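Local coordinates for Oxidored_FMN domain-containing protein ([Pseudomonas] geniculata N1, PDB 6L6J) that acts as a 6-hydroxypseudooxynicotine amine oxidase, a flavoprotein that carries FMN and a [4Fe-4S] cluster and probably uses them in oxidising the amine, at residues 7-12 with 331-336; 45-50 with 376-381. All coordinates share one frame; numbering follows the deposited sequence.

Contact 1: residues 7-12 with 331-336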
# COMPACT_ATOMS: atom_id res chain seq x y z
N ASP A 7 22.04 -17.53 -6.07
CA ASP A 7 22.63 -18.26 -4.91
C ASP A 7 22.89 -17.26 -3.77
O ASP A 7 22.58 -17.61 -2.60
CB ASP A 7 23.93 -18.98 -5.29
CG ASP A 7 23.78 -20.29 -6.06
OD1 ASP A 7 22.64 -20.71 -6.31
OD2 ASP A 7 24.81 -20.88 -6.45
N ILE A 8 23.42 -16.08 -4.09
CA ILE A 8 23.86 -15.01 -3.13
C ILE A 8 22.67 -14.52 -2.27
O ILE A 8 22.88 -14.15 -1.08
CB ILE A 8 24.53 -13.84 -3.87
CG1 ILE A 8 24.94 -12.71 -2.92
CG2 ILE A 8 23.65 -13.31 -5.00
CD1 ILE A 8 26.18 -11.98 -3.33
N LEU A 9 21.47 -14.50 -2.83
CA LEU A 9 20.25 -14.06 -2.10
C LEU A 9 19.89 -15.04 -0.96
O LEU A 9 19.15 -14.58 -0.06
CB LEU A 9 19.08 -13.99 -3.08
CG LEU A 9 19.17 -12.91 -4.14
CD1 LEU A 9 17.83 -12.77 -4.82
CD2 LEU A 9 19.63 -11.59 -3.55
N PHE A 10 20.39 -16.28 -1.00
CA PHE A 10 20.06 -17.38 -0.05
C PHE A 10 21.20 -17.69 0.91
O PHE A 10 21.06 -18.61 1.71
CB PHE A 10 19.67 -18.64 -0.83
CG PHE A 10 18.37 -18.46 -1.57
CD1 PHE A 10 17.15 -18.64 -0.91
CD2 PHE A 10 18.35 -18.03 -2.89
CE1 PHE A 10 15.95 -18.45 -1.58
CE2 PHE A 10 17.15 -17.84 -3.56
CZ PHE A 10 15.95 -18.04 -2.91
N GLU A 11 22.29 -16.93 0.90
CA GLU A 11 23.39 -17.15 1.87
C GLU A 11 22.85 -16.69 3.23
O GLU A 11 22.17 -15.68 3.27
CB GLU A 11 24.65 -16.37 1.50
CG GLU A 11 25.09 -16.57 0.07
CD GLU A 11 26.40 -15.90 -0.29
OE1 GLU A 11 27.06 -15.30 0.60
OE2 GLU A 11 26.76 -15.98 -1.47
N PRO A 12 23.12 -17.41 4.34
CA PRO A 12 22.78 -16.90 5.66
C PRO A 12 23.58 -15.63 6.01
O PRO A 12 24.62 -15.43 5.41
CB PRO A 12 23.13 -18.06 6.62
CG PRO A 12 23.18 -19.28 5.73
CD PRO A 12 23.70 -18.75 4.40
N ASN A 331 10.37 -18.23 -2.15
CA ASN A 331 10.29 -19.68 -2.47
C ASN A 331 10.25 -19.88 -3.99
O ASN A 331 10.73 -20.95 -4.45
CB ASN A 331 9.12 -20.37 -1.78
CG ASN A 331 9.44 -20.69 -0.33
OD1 ASN A 331 10.54 -20.40 0.15
ND2 ASN A 331 8.48 -21.26 0.37
N LYS A 332 9.78 -18.88 -4.75
CA LYS A 332 9.67 -18.99 -6.23
C LYS A 332 11.05 -18.82 -6.89
O LYS A 332 11.37 -19.60 -7.81
CB LYS A 332 8.65 -17.98 -6.73
CG LYS A 332 7.34 -18.00 -5.99
CD LYS A 332 6.15 -17.67 -6.84
CE LYS A 332 5.01 -17.12 -5.99
NZ LYS A 332 3.86 -16.69 -6.81
N ILE A 333 11.85 -17.84 -6.45
CA ILE A 333 13.26 -17.65 -6.91
C ILE A 333 13.99 -18.97 -6.65
O ILE A 333 14.56 -19.56 -7.61
CB ILE A 333 13.95 -16.46 -6.19
CG1 ILE A 333 13.33 -15.12 -6.58
CG2 ILE A 333 15.46 -16.46 -6.44
CD1 ILE A 333 13.73 -13.97 -5.66
N ASP A 334 13.89 -19.45 -5.41
CA ASP A 334 14.53 -20.71 -4.94
C ASP A 334 14.12 -21.93 -5.79
O ASP A 334 14.87 -22.90 -5.81
CB ASP A 334 14.22 -20.96 -3.46
CG ASP A 334 15.21 -21.86 -2.77
OD1 ASP A 334 16.37 -21.99 -3.26
OD2 ASP A 334 14.82 -22.43 -1.74
N ALA A 335 12.98 -21.90 -6.46
CA ALA A 335 12.48 -22.99 -7.33
C ALA A 335 12.76 -22.71 -8.82
O ALA A 335 12.24 -23.49 -9.67
CB ALA A 335 11.01 -23.17 -7.09
N GLY A 336 13.51 -21.64 -9.15
CA GLY A 336 13.69 -21.16 -10.53
C GLY A 336 12.40 -20.64 -11.15
O GLY A 336 12.27 -20.65 -12.39

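Contact 2: residues 45-50 with 376-381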
# COMPACT_ATOMS: atom_id res chain seq x y z
N ARG A 45 1.27 -13.20 9.22
CA ARG A 45 2.74 -13.34 9.35
C ARG A 45 3.16 -14.77 8.97
O ARG A 45 4.11 -14.91 8.20
CB ARG A 45 3.16 -12.98 10.78
CG ARG A 45 2.79 -11.58 11.23
CD ARG A 45 3.41 -10.53 10.36
NE ARG A 45 2.97 -9.20 10.71
CZ ARG A 45 3.23 -8.09 10.04
NH1 ARG A 45 3.96 -8.15 8.94
NH2 ARG A 45 2.77 -6.93 10.47
N LYS A 46 2.45 -15.79 9.44
CA LYS A 46 2.73 -17.21 9.08
C LYS A 46 2.99 -17.33 7.57
O LYS A 46 4.00 -17.98 7.16
CB LYS A 46 1.60 -18.14 9.52
CG LYS A 46 1.93 -19.62 9.54
CD LYS A 46 0.76 -20.52 9.97
CE LYS A 46 0.73 -21.88 9.28
NZ LYS A 46 -0.65 -22.27 8.88
N ALA A 47 2.14 -16.73 6.74
CA ALA A 47 2.18 -16.90 5.27
C ALA A 47 3.54 -16.44 4.73
O ALA A 47 4.05 -17.02 3.72
CB ALA A 47 1.05 -16.13 4.63
N ARG A 48 4.14 -15.44 5.37
CA ARG A 48 5.42 -14.83 4.90
C ARG A 48 6.62 -15.67 5.40
O ARG A 48 7.60 -15.81 4.65
CB ARG A 48 5.41 -13.35 5.28
CG ARG A 48 4.82 -12.50 4.16
CD ARG A 48 3.63 -11.68 4.57
NE ARG A 48 2.70 -11.48 3.47
CZ ARG A 48 1.41 -11.76 3.52
NH1 ARG A 48 0.87 -12.27 4.62
NH2 ARG A 48 0.63 -11.50 2.48
N ALA A 49 6.51 -16.29 6.57
CA ALA A 49 7.41 -17.38 6.98
C ALA A 49 7.25 -18.58 6.01
O ALA A 49 8.25 -19.08 5.47
CB ALA A 49 7.14 -17.73 8.43
N GLU A 50 6.01 -19.02 5.76
CA GLU A 50 5.69 -20.13 4.82
C GLU A 50 6.38 -19.84 3.48
O GLU A 50 6.99 -20.75 2.95
CB GLU A 50 4.17 -20.28 4.72
CG GLU A 50 3.66 -21.70 4.70
CD GLU A 50 2.16 -21.81 4.96
OE1 GLU A 50 1.72 -21.56 6.14
OE2 GLU A 50 1.41 -22.15 3.99
N TRP A 376 -8.26 -17.74 2.98
CA TRP A 376 -7.59 -17.58 1.65
C TRP A 376 -6.08 -17.67 1.80
O TRP A 376 -5.51 -16.89 2.60
CB TRP A 376 -7.97 -16.26 0.98
CG TRP A 376 -9.40 -16.20 0.56
CD1 TRP A 376 -10.33 -17.20 0.61
CD2 TRP A 376 -10.08 -15.06 -0.01
NE1 TRP A 376 -11.53 -16.76 0.14
CE2 TRP A 376 -11.42 -15.46 -0.25
CE3 TRP A 376 -9.70 -13.75 -0.32
CZ2 TRP A 376 -12.36 -14.60 -0.82
CZ3 TRP A 376 -10.64 -12.90 -0.85
CH2 TRP A 376 -11.95 -13.33 -1.11
N HIS A 377 -5.46 -18.55 1.02
CA HIS A 377 -3.98 -18.70 0.96
C HIS A 377 -3.46 -17.97 -0.28
O HIS A 377 -4.14 -17.83 -1.28
CB HIS A 377 -3.61 -20.19 1.06
CG HIS A 377 -4.11 -20.81 2.33
ND1 HIS A 377 -3.87 -20.24 3.59
CD2 HIS A 377 -4.85 -21.92 2.55
CE1 HIS A 377 -4.43 -20.99 4.52
NE2 HIS A 377 -5.03 -22.02 3.91
N PRO A 378 -2.22 -17.43 -0.20
CA PRO A 378 -1.57 -16.84 -1.37
C PRO A 378 -1.39 -17.72 -2.61
O PRO A 378 -1.54 -17.18 -3.67
CB PRO A 378 -0.18 -16.41 -0.85
CG PRO A 378 -0.03 -17.04 0.52
CD PRO A 378 -1.43 -17.28 1.03
N GLU A 379 -1.04 -18.99 -2.45
CA GLU A 379 -0.77 -19.93 -3.58
C GLU A 379 -1.78 -21.09 -3.59
O GLU A 379 -2.32 -21.36 -4.67
CB GLU A 379 0.64 -20.49 -3.51
CG GLU A 379 1.71 -19.41 -3.46
CD GLU A 379 1.78 -18.46 -4.65
OE1 GLU A 379 1.28 -18.79 -5.75
OE2 GLU A 379 2.36 -17.40 -4.49
N LYS A 380 -2.05 -21.72 -2.44
CA LYS A 380 -2.87 -22.96 -2.38
C LYS A 380 -4.36 -22.64 -2.56
O LYS A 380 -4.83 -21.61 -2.05
CB LYS A 380 -2.64 -23.68 -1.05
CG LYS A 380 -1.26 -24.31 -0.89
CD LYS A 380 -1.15 -25.19 0.34
CE LYS A 380 -1.26 -24.41 1.64
NZ LYS A 380 -0.66 -25.16 2.78
N VAL A 381 -5.08 -23.52 -3.26
CA VAL A 381 -6.56 -23.45 -3.39
C VAL A 381 -7.11 -24.83 -3.07
O VAL A 381 -6.44 -25.83 -3.25
CB VAL A 381 -6.99 -22.95 -4.79
CG1 VAL A 381 -6.64 -21.48 -5.00
CG2 VAL A 381 -6.43 -23.80 -5.92

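Contact 1: residues 7-12 with 331-336
Phe10 lays its ring against Asp334 and Ile333, a small example of one aromatic side chain joining an apolar and a charged neighbour. Its tip does most of the touching: Phe10 CZ lies 3.4 Å from Asp334 CB. The Asp334 carboxylate stacks over one face of the ring, the two planes 26° apart, with OD1 3.9 Å above the ring plane and over its centre. It comes over that face because the first torsion of Asp334 (chi1 -158°) sets CG opposite the backbone N. Ile333 instead meets the ring at its edge, where CG2 lies in the plane and 3.6 Å from Phe10 CE2. This is the closely packed part, and it continues inward to Phe24, which meets the Phe10 ring edge-to-face. The buried Leu9-Ile333 pair is looser: Leu9 CD1 and Ile333 CD1 stand 4.4 Å apart, and Met305 of helix 302-310 touches both side chains. The solvent side is the partly exposed Asp334 end, where OD1 makes a salt bridge to Arg2, which also has a cation-pi contact with Phe10. The helix carrying Ile333 and Asp334 ends in a Schellman motif, with Gly336 at C-prime, beside the N-terminal segment of a TIM barrel.

Contact 2: residues 45-50 with 376-381
Glu50, which faces Lys380 across the contact, is held in helix 38-51 by its backbone N, bound to Lys46 O at 2.7 Å. Its carboxylate is held far more loosely. Glu50 OE2 and Lys380 NZ form a long salt bridge of 3.8 Å, while Glu50 OE1 reaches back one helical turn to Lys46 NZ at 3.7 Å, also long. The glutamate thus links two lysines that do not touch each other, and its negative charge would be expected to ease their mutual repulsion. Lys380 runs extended to CD and then bends (chi3 -66°), which carries NZ to the carboxylate; the two side chains cross at about a right angle. His377, exposed like Lys380, has ND1 5.6 Å from Glu50 OE2 without contact. Helix 38-51 is the crossover between strands 24-26 and 55-62, the first beta-alpha-beta unit of the barrel, whereas 376-381 belongs to the irregular linker leading to strand 390-394 of the Rossmann-like domain. Beneath the charged network the packing is apolar and buried: Ala47 CB and Pro378 CG, each pointing toward the other segment, stand 4.3 Å apart. The Pro378 side chain is about 12 Å from the [4Fe-4S] cluster and does not bind it. Arg48, on the same helix, also reaches the linker through a salt bridge from NH1 to Glu371, while its NE is bonded to Ser323 O. At the start of the 376-381 segment, Trp376 packs on helix 653-666 of the ADP-binding domain.

How the contacts relate
The segments interleave along the chain, in the order 7-12, 45-50, 331-336, 376-381, so each contact brings an early part of the chain against a much later one. The centres of the two contacts lie about 18 Å apart on the same side of the chain's centre. They also touch directly: Lys332 NZ of contact 1 makes a salt bridge with Glu379 OE2 of contact 2 at 2.9 Å, and Asn331 ND2 packs 3.0 Å from Glu50 O. Helix 329-334 therefore sits between the N-terminal segment, helix 38-51 and the linker. Contact 1 stays within the barrel domain, while contact 2 lies on the path from the flavin-binding barrel to the ADP-binding domain.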